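Local coordinates for RagA protein (Porphyromonas gingivalis, PDB 6SLN) that probably imports peptides across the outer membrane as a TonB-dependent receptor, with a plug domain seated inside a transmembrane beta-barrel, at residues A[289-294]-A[404-409]; A[920-925]-A[965-970]; A[928-933]-A[971-976]. One frame throughout, in Å; residues are numbered along the deposited sequence.

Contact 1: A[289-294]-A[404-409]; sequences TLFPVD and FDVNGD
Val406 and Thr289 share the single hydrogen bond between these two loop segments, and side chains close round it. The amide of Val406 donates to the carbonyl oxygen of Thr289 (N to O 3.0 Å). The donor lies in the carbonyl plane, but the N-H...O angle is only 131°, so the bond is markedly bent. Both methyls of Val406 straddle the same acceptor: CG1 lies beside Thr289 O, and CG2 reaches past it to Thr289 CA at 3.7 Å. From there CG1 continues to the ring of Phe291, which it meets in plane at the edge, 3.4 Å from CD2; the ring therefore abuts the valine instead of stacking on it. Next to this pair, Leu290 starts out pointing away, but with chi2 at -177° CD1 runs on anti to CA, and CD2 is the branch that rests 3.7 Å from Asp405 CB. That cluster is the close-packed half of the contact. The hydroxyl of Thr289 is engaged by Glu285.

Beyond Val406 the contact thins out quickly. Asn407, Gly408 and Asp409 lie on the surface and make no contact with 289-294, and the turn is held by bonds of its own. Gly408 N donates to Asp405 O (3.2 Å), closing it. Asp405 OD1 takes the amide of Asp409 at 3.1 Å, from above the carboxylate plane, and weakly that of Asn407. The Asp405 amide in turn donates to the Asp409 carbonyl oxygen (N to O 2.8 Å). Residues before 404 add further ties: Asn402 bonds to Phe291 O and Pro292, Tyr400 to Asp294. A type I beta turn from Asp405 to Gly408 thus docks on a neighbouring irregular loop, consistent with the long extracellular loops of TonB-dependent receptor barrels.

Contact 2: A[920-925]-A[965-970]; sequences LLENAS and TKYKGF
OE1 of Glu922 receives two donors from Lys968, one from the loop backbone and one from the side chain that springs from it. It accepts the amide of Lys968 at 2.6 Å through its syn lone pair, and the bond is almost straight at 170°. The same oxygen takes the ammonium of Lys968 (NZ to OE1 2.8 Å), this time from well above the carboxylate plane. For the lysine to serve both roles its chain curls at chi2, chi3 and chi4, and chi4 of 53° brings NZ back over its own backbone, where it also donates to Lys966 O at 3.0 Å. The second oxygen, OE2, is taken by Arg876 in a salt bridge and by Asn873, so each oxygen of this buried carboxylate has two donors.

The glutamate stands near the start of barrel strand 921-937. The loop that leaves the adjacent antiparallel strand 951-964 begins with residues 965-970, and two small side-chain-closed turns face each other there. In the Asx turn, Asn923 OD1 accepts both the amide of Ser925, in the carbonyl plane, and its OG. In the ST turn, Thr965 OG1 receives the amide of Tyr967 (N to OG1 3.0 Å) and donates its hydroxyl hydrogen bond to Ser925 O at 2.8 Å, nearly along the C=O axis.

Tyr967 packs against the strand segment: its CD1 lies 3.6 Å from Glu922 CB and 4.0 Å from Ala924 CB, which approaches the ring obliquely. Separately, Gly969 N lies over one face of that ring, near the rim. The methylenes of Lys966, bent at chi3, bring CE to 3.4 Å from Asn923 CB.

Contact 3: A[928-933]-A[971-976]; sequences RLKNLK and DPEAGG
The guanidinium of Arg928 is met at its edge by two carboxylates, Asp971 and Glu973, both of whose contacting oxygens lie near its plane. Nothing of 971-976 covers either face; Pro972 CD comes in obliquely beside NH2. NH1 and NH2 grip the aspartate end-on, both converging on OD1, at 3.0 Å from NH1 and 2.6 Å from NH2. The two flat groups are turned 55° against each other, so NH2 reaches OD1 from above the carboxylate plane, whereas NH1 comes to its syn side. Glu973 is more nearly coplanar with the guanidinium (29°), yet its bond is weak: OE2 sits 2.8 Å from NH1 with a bent N-H. An extended side chain, with CG anti to the backbone N (chi1 -169°), carries that oxygen out to the arginine.

Asp971 also shapes its own loop. Besides the two arginine nitrogens, OD1 accepts the amide of Glu973 (N to OD1 2.9 Å), which makes an Asx turn within the type I turn from Asp971 to Ala974, so a single oxygen both fixes the turn and anchors it. This salt-bridge network joins Arg928 on barrel strand 921-937, two residues before a classic bulge (Lys930 and Asn931 opposite Asp862), to a loop folded inward.

Several polar atoms have partners elsewhere. Arg928 NE donates to Thr963 OG1, Asp971 OD2 accepts from Asn985, and Glu973 OE1 accepts the amide of Thr133 in the plug domain. Lys930 NZ, 4.1 Å from Glu973 OE2, lies too far for a salt bridge and bonds instead to Gln123 of the plug and to Asn960.

How the contacts relate
Contact 1 comes first along the chain and closes before the others open; it joins two long loops at the periphery, about 38 Å from the chain centre. Its centre lies about 35 Å from that of contact 2 and equally far from that of contact 3, and it touches neither. Contacts 2 and 3 belong together: their centres are about 13 Å apart, both use strand 921-937, and their segments alternate along the chain (920-925, 928-933, 965-970, 971-976). Pro972 packs against Ala924, Thr965 and Tyr967, joining the two. The loop after strand 951-964 is thus tied twice to strand 921-937, the second time near the plug, while contact 1 joins other loops.

Contact 1: A[289-294]-A[404-409]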
loop_
_atom_site.group_PDB
_atom_site.type_symbol
_atom_site.label_atom_id
_atom_site.label_comp_id
_atom_site.label_asym_id
_atom_site.label_seq_id
_atom_site.Cartn_x
_atom_site.Cartn_y
_atom_site.Cartn_z
ATOM N N THR A 289 -16.835 29.543 -29.677
ATOM C CA THR A 289 -17.184 28.125 -29.723
ATOM C C THR A 289 -17.992 27.638 -28.526
ATOM O O THR A 289 -18.626 26.580 -28.628
ATOM C CB THR A 289 -15.937 27.250 -29.777
ATOM O OG1 THR A 289 -15.044 27.634 -28.726
ATOM C CG2 THR A 289 -15.238 27.413 -31.071
ATOM N N LEU A 290 -17.931 28.333 -27.386
ATOM C CA LEU A 290 -18.593 27.915 -26.152
ATOM C C LEU A 290 -19.705 28.888 -25.809
ATOM O O LEU A 290 -19.435 30.060 -25.505
ATOM C CB LEU A 290 -17.607 27.852 -24.992
ATOM C CG LEU A 290 -16.674 26.657 -25.131
ATOM C CD1 LEU A 290 -15.773 26.576 -23.937
ATOM C CD2 LEU A 290 -17.453 25.355 -25.337
ATOM N N PHE A 291 -20.951 28.406 -25.833
ATOM C CA PHE A 291 -22.081 29.189 -25.341
ATOM C C PHE A 291 -22.716 28.415 -24.189
ATOM O O PHE A 291 -23.733 27.732 -24.366
ATOM C CB PHE A 291 -23.062 29.506 -26.476
ATOM C CG PHE A 291 -22.495 30.438 -27.497
ATOM C CD1 PHE A 291 -22.628 31.814 -27.355
ATOM C CD2 PHE A 291 -21.762 29.951 -28.563
ATOM C CE1 PHE A 291 -22.073 32.695 -28.288
ATOM C CE2 PHE A 291 -21.208 30.810 -29.487
ATOM C CZ PHE A 291 -21.373 32.189 -29.356
ATOM N N PRO A 292 -22.129 28.482 -22.990
ATOM C CA PRO A 292 -22.667 27.697 -21.867
ATOM C C PRO A 292 -24.021 28.185 -21.376
ATOM O O PRO A 292 -24.774 27.410 -20.763
ATOM C CB PRO A 292 -21.596 27.865 -20.786
ATOM C CG PRO A 292 -21.012 29.181 -21.066
ATOM C CD PRO A 292 -21.002 29.329 -22.570
ATOM N N VAL A 293 -24.352 29.448 -21.611
ATOM C CA VAL A 293 -25.665 29.990 -21.293
ATOM C C VAL A 293 -26.347 30.314 -22.612
ATOM O O VAL A 293 -25.846 31.130 -23.391
ATOM C CB VAL A 293 -25.569 31.232 -20.397
ATOM C CG1 VAL A 293 -26.945 31.879 -20.250
ATOM C CG2 VAL A 293 -24.995 30.854 -19.066
ATOM N N ASP A 294 -27.488 29.672 -22.854
ATOM C CA ASP A 294 -28.228 29.792 -24.109
ATOM C C ASP A 294 -29.724 29.731 -23.787
ATOM O O ASP A 294 -30.275 28.665 -23.500
ATOM C CB ASP A 294 -27.816 28.698 -25.091
ATOM C CG ASP A 294 -28.579 28.767 -26.394
ATOM O OD1 ASP A 294 -29.353 29.727 -26.602
ATOM O OD2 ASP A 294 -28.410 27.847 -27.211
ATOM N N PHE A 404 -22.542 21.778 -24.037
ATOM C CA PHE A 404 -21.985 21.431 -25.335
ATOM C C PHE A 404 -21.358 22.655 -25.979
ATOM O O PHE A 404 -21.741 23.790 -25.691
ATOM C CB PHE A 404 -23.045 20.855 -26.276
ATOM C CG PHE A 404 -23.853 19.710 -25.691
ATOM C CD1 PHE A 404 -24.968 19.960 -24.912
ATOM C CD2 PHE A 404 -23.528 18.387 -25.973
ATOM C CE1 PHE A 404 -25.721 18.909 -24.398
ATOM C CE2 PHE A 404 -24.287 17.334 -25.460
ATOM C CZ PHE A 404 -25.381 17.595 -24.679
ATOM N N ASP A 405 -20.384 22.414 -26.857
ATOM C CA ASP A 405 -19.843 23.470 -27.706
ATOM C C ASP A 405 -20.794 23.688 -28.887
ATOM O O ASP A 405 -21.877 23.095 -28.964
ATOM C CB ASP A 405 -18.406 23.141 -28.124
ATOM C CG ASP A 405 -18.304 22.021 -29.187
ATOM O OD1 ASP A 405 -19.314 21.523 -29.724
ATOM O OD2 ASP A 405 -17.166 21.630 -29.510
ATOM N N VAL A 406 -20.388 24.534 -29.837
ATOM C CA VAL A 406 -21.287 24.914 -30.924
ATOM C C VAL A 406 -21.439 23.821 -31.967
ATOM O O VAL A 406 -22.359 23.886 -32.796
ATOM C CB VAL A 406 -20.803 26.208 -31.594
ATOM C CG1 VAL A 406 -21.052 27.390 -30.672
ATOM C CG2 VAL A 406 -19.337 26.087 -31.961
ATOM N N ASN A 407 -20.549 22.837 -31.961
ATOM C CA ASN A 407 -20.617 21.708 -32.869
ATOM C C ASN A 407 -21.393 20.552 -32.281
ATOM O O ASN A 407 -21.460 19.486 -32.901
ATOM C CB ASN A 407 -19.206 21.260 -33.247
ATOM C CG ASN A 407 -18.340 22.416 -33.743
ATOM O OD1 ASN A 407 -17.249 22.647 -33.228
ATOM N ND2 ASN A 407 -18.825 23.144 -34.744
ATOM N N GLY A 408 -21.978 20.736 -31.104
ATOM C CA GLY A 408 -22.775 19.698 -30.493
ATOM C C GLY A 408 -22.005 18.648 -29.719
ATOM O O GLY A 408 -22.625 17.705 -29.210
ATOM N N ASP A 409 -20.683 18.769 -29.629
ATOM C CA ASP A 409 -19.862 17.904 -28.798
ATOM C C ASP A 409 -19.764 18.466 -27.388
ATOM O O ASP A 409 -19.720 19.681 -27.182
ATOM C CB ASP A 409 -18.464 17.758 -29.389
ATOM C CG ASP A 409 -18.488 17.167 -30.767
ATOM O OD1 ASP A 409 -19.038 16.058 -30.923
ATOM O OD2 ASP A 409 -17.974 17.819 -31.696
#

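Contact 2: A[920-925]-A[965-970]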
loop_
_atom_site.group_PDB
_atom_site.type_symbol
_atom_site.label_atom_id
_atom_site.label_comp_id
_atom_site.label_asym_id
_atom_site.label_seq_id
_atom_site.Cartn_x
_atom_site.Cartn_y
_atom_site.Cartn_z
ATOM N N LEU A 920 -45.844 10.956 -4.109
ATOM C CA LEU A 920 -44.475 10.431 -4.077
ATOM C C LEU A 920 -44.448 8.935 -3.797
ATOM O O LEU A 920 -43.486 8.271 -4.185
ATOM C CB LEU A 920 -43.553 11.131 -3.062
ATOM C CG LEU A 920 -43.396 12.649 -3.138
ATOM C CD1 LEU A 920 -42.200 13.106 -2.332
ATOM C CD2 LEU A 920 -43.280 13.107 -4.577
ATOM N N LEU A 921 -45.454 8.368 -3.133
ATOM C CA LEU A 921 -45.475 6.906 -2.982
ATOM C C LEU A 921 -46.123 6.314 -4.225
ATOM O O LEU A 921 -47.344 6.315 -4.356
ATOM C CB LEU A 921 -46.208 6.469 -1.719
ATOM C CG LEU A 921 -46.114 4.958 -1.431
ATOM C CD1 LEU A 921 -44.642 4.469 -1.311
ATOM C CD2 LEU A 921 -46.961 4.550 -0.200
ATOM N N GLU A 922 -45.319 5.789 -5.139
ATOM C CA GLU A 922 -45.836 5.335 -6.419
ATOM C C GLU A 922 -45.867 3.817 -6.508
ATOM O O GLU A 922 -45.021 3.126 -5.938
ATOM C CB GLU A 922 -45.000 5.883 -7.575
ATOM C CG GLU A 922 -45.029 7.385 -7.701
ATOM C CD GLU A 922 -44.239 7.853 -8.900
ATOM O OE1 GLU A 922 -44.325 7.168 -9.942
ATOM O OE2 GLU A 922 -43.522 8.878 -8.800
ATOM N N ASN A 923 -46.849 3.315 -7.255
ATOM C CA ASN A 923 -46.904 1.915 -7.655
ATOM C C ASN A 923 -45.751 1.546 -8.583
ATOM O O ASN A 923 -45.844 1.724 -9.808
ATOM C CB ASN A 923 -48.232 1.630 -8.346
ATOM C CG ASN A 923 -48.485 0.161 -8.517
ATOM O OD1 ASN A 923 -47.584 -0.604 -8.884
ATOM N ND2 ASN A 923 -49.711 -0.258 -8.235
ATOM N N ALA A 924 -44.665 1.021 -8.014
ATOM C CA ALA A 924 -43.492 0.648 -8.791
ATOM C C ALA A 924 -43.535 -0.806 -9.266
ATOM O O ALA A 924 -42.481 -1.392 -9.550
ATOM C CB ALA A 924 -42.216 0.919 -7.989
ATOM N N SER A 925 -44.724 -1.396 -9.372
ATOM C CA SER A 925 -44.841 -2.726 -9.957
ATOM C C SER A 925 -44.544 -2.671 -11.453
ATOM O O SER A 925 -44.659 -1.620 -12.097
ATOM C CB SER A 925 -46.239 -3.305 -9.726
ATOM O OG SER A 925 -46.734 -2.932 -8.461
ATOM N N THR A 965 -45.330 -0.424 -16.669
ATOM C CA THR A 965 -45.347 0.111 -15.313
ATOM C C THR A 965 -45.960 1.501 -15.361
ATOM O O THR A 965 -45.995 2.138 -16.415
ATOM C CB THR A 965 -43.939 0.177 -14.727
ATOM O OG1 THR A 965 -43.971 0.799 -13.435
ATOM C CG2 THR A 965 -43.041 0.978 -15.664
ATOM N N LYS A 966 -46.457 1.963 -14.213
ATOM C CA LYS A 966 -46.935 3.334 -14.076
ATOM C C LYS A 966 -46.004 4.164 -13.199
ATOM O O LYS A 966 -46.380 5.256 -12.758
ATOM C CB LYS A 966 -48.372 3.364 -13.538
ATOM C CG LYS A 966 -48.542 3.134 -12.023
ATOM C CD LYS A 966 -49.958 3.539 -11.516
ATOM C CE LYS A 966 -49.938 4.054 -10.050
ATOM N NZ LYS A 966 -51.226 3.891 -9.285
ATOM N N TYR A 967 -44.792 3.663 -12.939
ATOM C CA TYR A 967 -43.819 4.409 -12.154
ATOM C C TYR A 967 -43.319 5.612 -12.943
ATOM O O TYR A 967 -42.773 5.459 -14.035
ATOM C CB TYR A 967 -42.647 3.517 -11.761
ATOM C CG TYR A 967 -41.743 4.206 -10.779
ATOM C CD1 TYR A 967 -42.222 4.579 -9.540
ATOM C CD2 TYR A 967 -40.422 4.513 -11.088
ATOM C CE1 TYR A 967 -41.417 5.220 -8.618
ATOM C CE2 TYR A 967 -39.600 5.166 -10.162
ATOM C CZ TYR A 967 -40.112 5.520 -8.926
ATOM O OH TYR A 967 -39.337 6.164 -7.984
ATOM N N LYS A 968 -43.477 6.803 -12.380
ATOM C CA LYS A 968 -43.133 8.046 -13.061
ATOM C C LYS A 968 -41.655 8.395 -12.963
ATOM O O LYS A 968 -41.264 9.489 -13.393
ATOM C CB LYS A 968 -43.980 9.205 -12.509
ATOM C CG LYS A 968 -45.494 9.014 -12.677
ATOM C CD LYS A 968 -46.288 9.680 -11.555
ATOM C CE LYS A 968 -47.447 8.776 -11.064
ATOM N NZ LYS A 968 -47.058 7.348 -10.657
ATOM N N GLY A 969 -40.822 7.508 -12.417
ATOM C CA GLY A 969 -39.385 7.613 -12.553
ATOM C C GLY A 969 -38.837 6.726 -13.667
ATOM O O GLY A 969 -39.571 6.077 -14.416
ATOM N N PHE A 970 -37.513 6.681 -13.756
ATOM C CA PHE A 970 -36.900 6.025 -14.907
ATOM C C PHE A 970 -37.082 4.512 -14.851
ATOM O O PHE A 970 -37.452 3.880 -15.848
ATOM C CB PHE A 970 -35.418 6.380 -14.981
ATOM C CG PHE A 970 -35.152 7.779 -15.460
ATOM C CD1 PHE A 970 -35.153 8.843 -14.568
ATOM C CD2 PHE A 970 -34.883 8.028 -16.810
ATOM C CE1 PHE A 970 -34.885 10.134 -15.013
ATOM C CE2 PHE A 970 -34.619 9.303 -17.255
ATOM C CZ PHE A 970 -34.626 10.361 -16.354
#

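Contact 3: A[928-933]-A[971-976]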
loop_
_atom_site.group_PDB
_atom_site.type_symbol
_atom_site.label_atom_id
_atom_site.label_comp_id
_atom_site.label_asym_id
_atom_site.label_seq_id
_atom_site.Cartn_x
_atom_site.Cartn_y
_atom_site.Cartn_z
ATOM N N ARG A 928 -41.579 -6.933 -17.171
ATOM C CA ARG A 928 -40.438 -6.678 -18.036
ATOM C C ARG A 928 -40.265 -7.843 -18.995
ATOM O O ARG A 928 -40.151 -8.997 -18.568
ATOM C CB ARG A 928 -39.169 -6.460 -17.222
ATOM C CG ARG A 928 -38.163 -5.563 -17.918
ATOM C CD ARG A 928 -37.333 -4.835 -16.875
ATOM N NE ARG A 928 -37.652 -3.420 -16.811
ATOM C CZ ARG A 928 -37.213 -2.586 -15.875
ATOM N NH1 ARG A 928 -36.430 -3.027 -14.902
ATOM N NH2 ARG A 928 -37.565 -1.300 -15.924
ATOM N N LEU A 929 -40.272 -7.543 -20.285
ATOM C CA LEU A 929 -39.798 -8.495 -21.279
ATOM C C LEU A 929 -38.296 -8.576 -21.091
ATOM O O LEU A 929 -37.559 -7.708 -21.553
ATOM C CB LEU A 929 -40.172 -8.044 -22.686
ATOM C CG LEU A 929 -39.702 -8.940 -23.824
ATOM C CD1 LEU A 929 -40.032 -10.394 -23.536
ATOM C CD2 LEU A 929 -40.313 -8.498 -25.149
ATOM N N LYS A 930 -37.836 -9.587 -20.355
ATOM C CA LYS A 930 -36.420 -9.652 -19.999
ATOM C C LYS A 930 -35.566 -10.096 -21.172
ATOM O O LYS A 930 -34.477 -9.561 -21.389
ATOM C CB LYS A 930 -36.215 -10.590 -18.817
ATOM C CG LYS A 930 -36.608 -9.992 -17.505
ATOM C CD LYS A 930 -35.477 -10.103 -16.516
ATOM C CE LYS A 930 -34.524 -8.914 -16.606
ATOM N NZ LYS A 930 -35.069 -7.722 -15.907
ATOM N N ASN A 931 -36.052 -11.042 -21.957
ATOM C CA ASN A 931 -35.250 -11.615 -23.018
ATOM C C ASN A 931 -36.149 -11.899 -24.207
ATOM O O ASN A 931 -37.220 -12.491 -24.052
ATOM C CB ASN A 931 -34.563 -12.898 -22.525
ATOM C CG ASN A 931 -33.725 -13.565 -23.588
ATOM O OD1 ASN A 931 -32.561 -13.228 -23.770
ATOM N ND2 ASN A 931 -34.310 -14.535 -24.287
ATOM N N LEU A 932 -35.728 -11.444 -25.378
ATOM C CA LEU A 932 -36.346 -11.824 -26.639
ATOM C C LEU A 932 -35.218 -12.202 -27.582
ATOM O O LEU A 932 -34.224 -11.472 -27.693
ATOM C CB LEU A 932 -37.205 -10.690 -27.208
ATOM C CG LEU A 932 -38.106 -11.014 -28.404
ATOM C CD1 LEU A 932 -39.228 -11.977 -28.044
ATOM C CD2 LEU A 932 -38.662 -9.719 -28.961
ATOM N N LYS A 933 -35.333 -13.362 -28.218
ATOM C CA LYS A 933 -34.236 -13.847 -29.044
ATOM C C LYS A 933 -34.787 -14.575 -30.256
ATOM O O LYS A 933 -35.540 -15.544 -30.122
ATOM C CB LYS A 933 -33.296 -14.756 -28.246
ATOM C CG LYS A 933 -32.154 -15.342 -29.064
ATOM C CD LYS A 933 -31.423 -16.437 -28.305
ATOM C CE LYS A 933 -30.204 -15.900 -27.583
ATOM N NZ LYS A 933 -29.147 -16.943 -27.370
ATOM N N ASP A 971 -36.821 3.918 -13.704
ATOM C CA ASP A 971 -36.840 2.464 -13.598
ATOM C C ASP A 971 -37.577 2.038 -12.329
ATOM O O ASP A 971 -37.100 2.308 -11.212
ATOM C CB ASP A 971 -35.404 1.913 -13.614
ATOM C CG ASP A 971 -35.354 0.392 -13.719
ATOM O OD1 ASP A 971 -36.434 -0.258 -13.769
ATOM O OD2 ASP A 971 -34.223 -0.160 -13.741
ATOM N N PRO A 972 -38.728 1.370 -12.452
ATOM C CA PRO A 972 -39.396 0.860 -11.244
ATOM C C PRO A 972 -38.547 -0.154 -10.484
ATOM O O PRO A 972 -38.697 -0.278 -9.266
ATOM C CB PRO A 972 -40.700 0.249 -11.785
ATOM C CG PRO A 972 -40.447 -0.020 -13.242
ATOM C CD PRO A 972 -39.397 0.953 -13.695
ATOM N N GLU A 973 -37.628 -0.852 -11.155
ATOM C CA GLU A 973 -36.748 -1.782 -10.456
ATOM C C GLU A 973 -35.666 -1.078 -9.652
ATOM O O GLU A 973 -35.108 -1.673 -8.727
ATOM C CB GLU A 973 -36.094 -2.742 -11.451
ATOM C CG GLU A 973 -35.362 -3.928 -10.819
ATOM C CD GLU A 973 -34.928 -4.948 -11.858
ATOM O OE1 GLU A 973 -34.221 -5.923 -11.517
ATOM O OE2 GLU A 973 -35.305 -4.772 -13.032
ATOM N N ALA A 974 -35.355 0.170 -9.969
ATOM C CA ALA A 974 -34.123 0.770 -9.470
ATOM C C ALA A 974 -34.354 1.386 -8.093
ATOM O O ALA A 974 -34.350 2.600 -7.899
ATOM C CB ALA A 974 -33.590 1.796 -10.461
ATOM N N GLY A 975 -34.515 0.520 -7.120
ATOM C CA GLY A 975 -34.616 0.978 -5.747
ATOM C C GLY A 975 -35.489 0.054 -4.925
ATOM O O GLY A 975 -36.080 -0.899 -5.421
ATOM N N GLY A 976 -35.553 0.359 -3.640
ATOM C CA GLY A 976 -36.357 -0.464 -2.773
ATOM C C GLY A 976 -37.520 0.325 -2.235
ATOM O O GLY A 976 -38.658 0.204 -2.715
#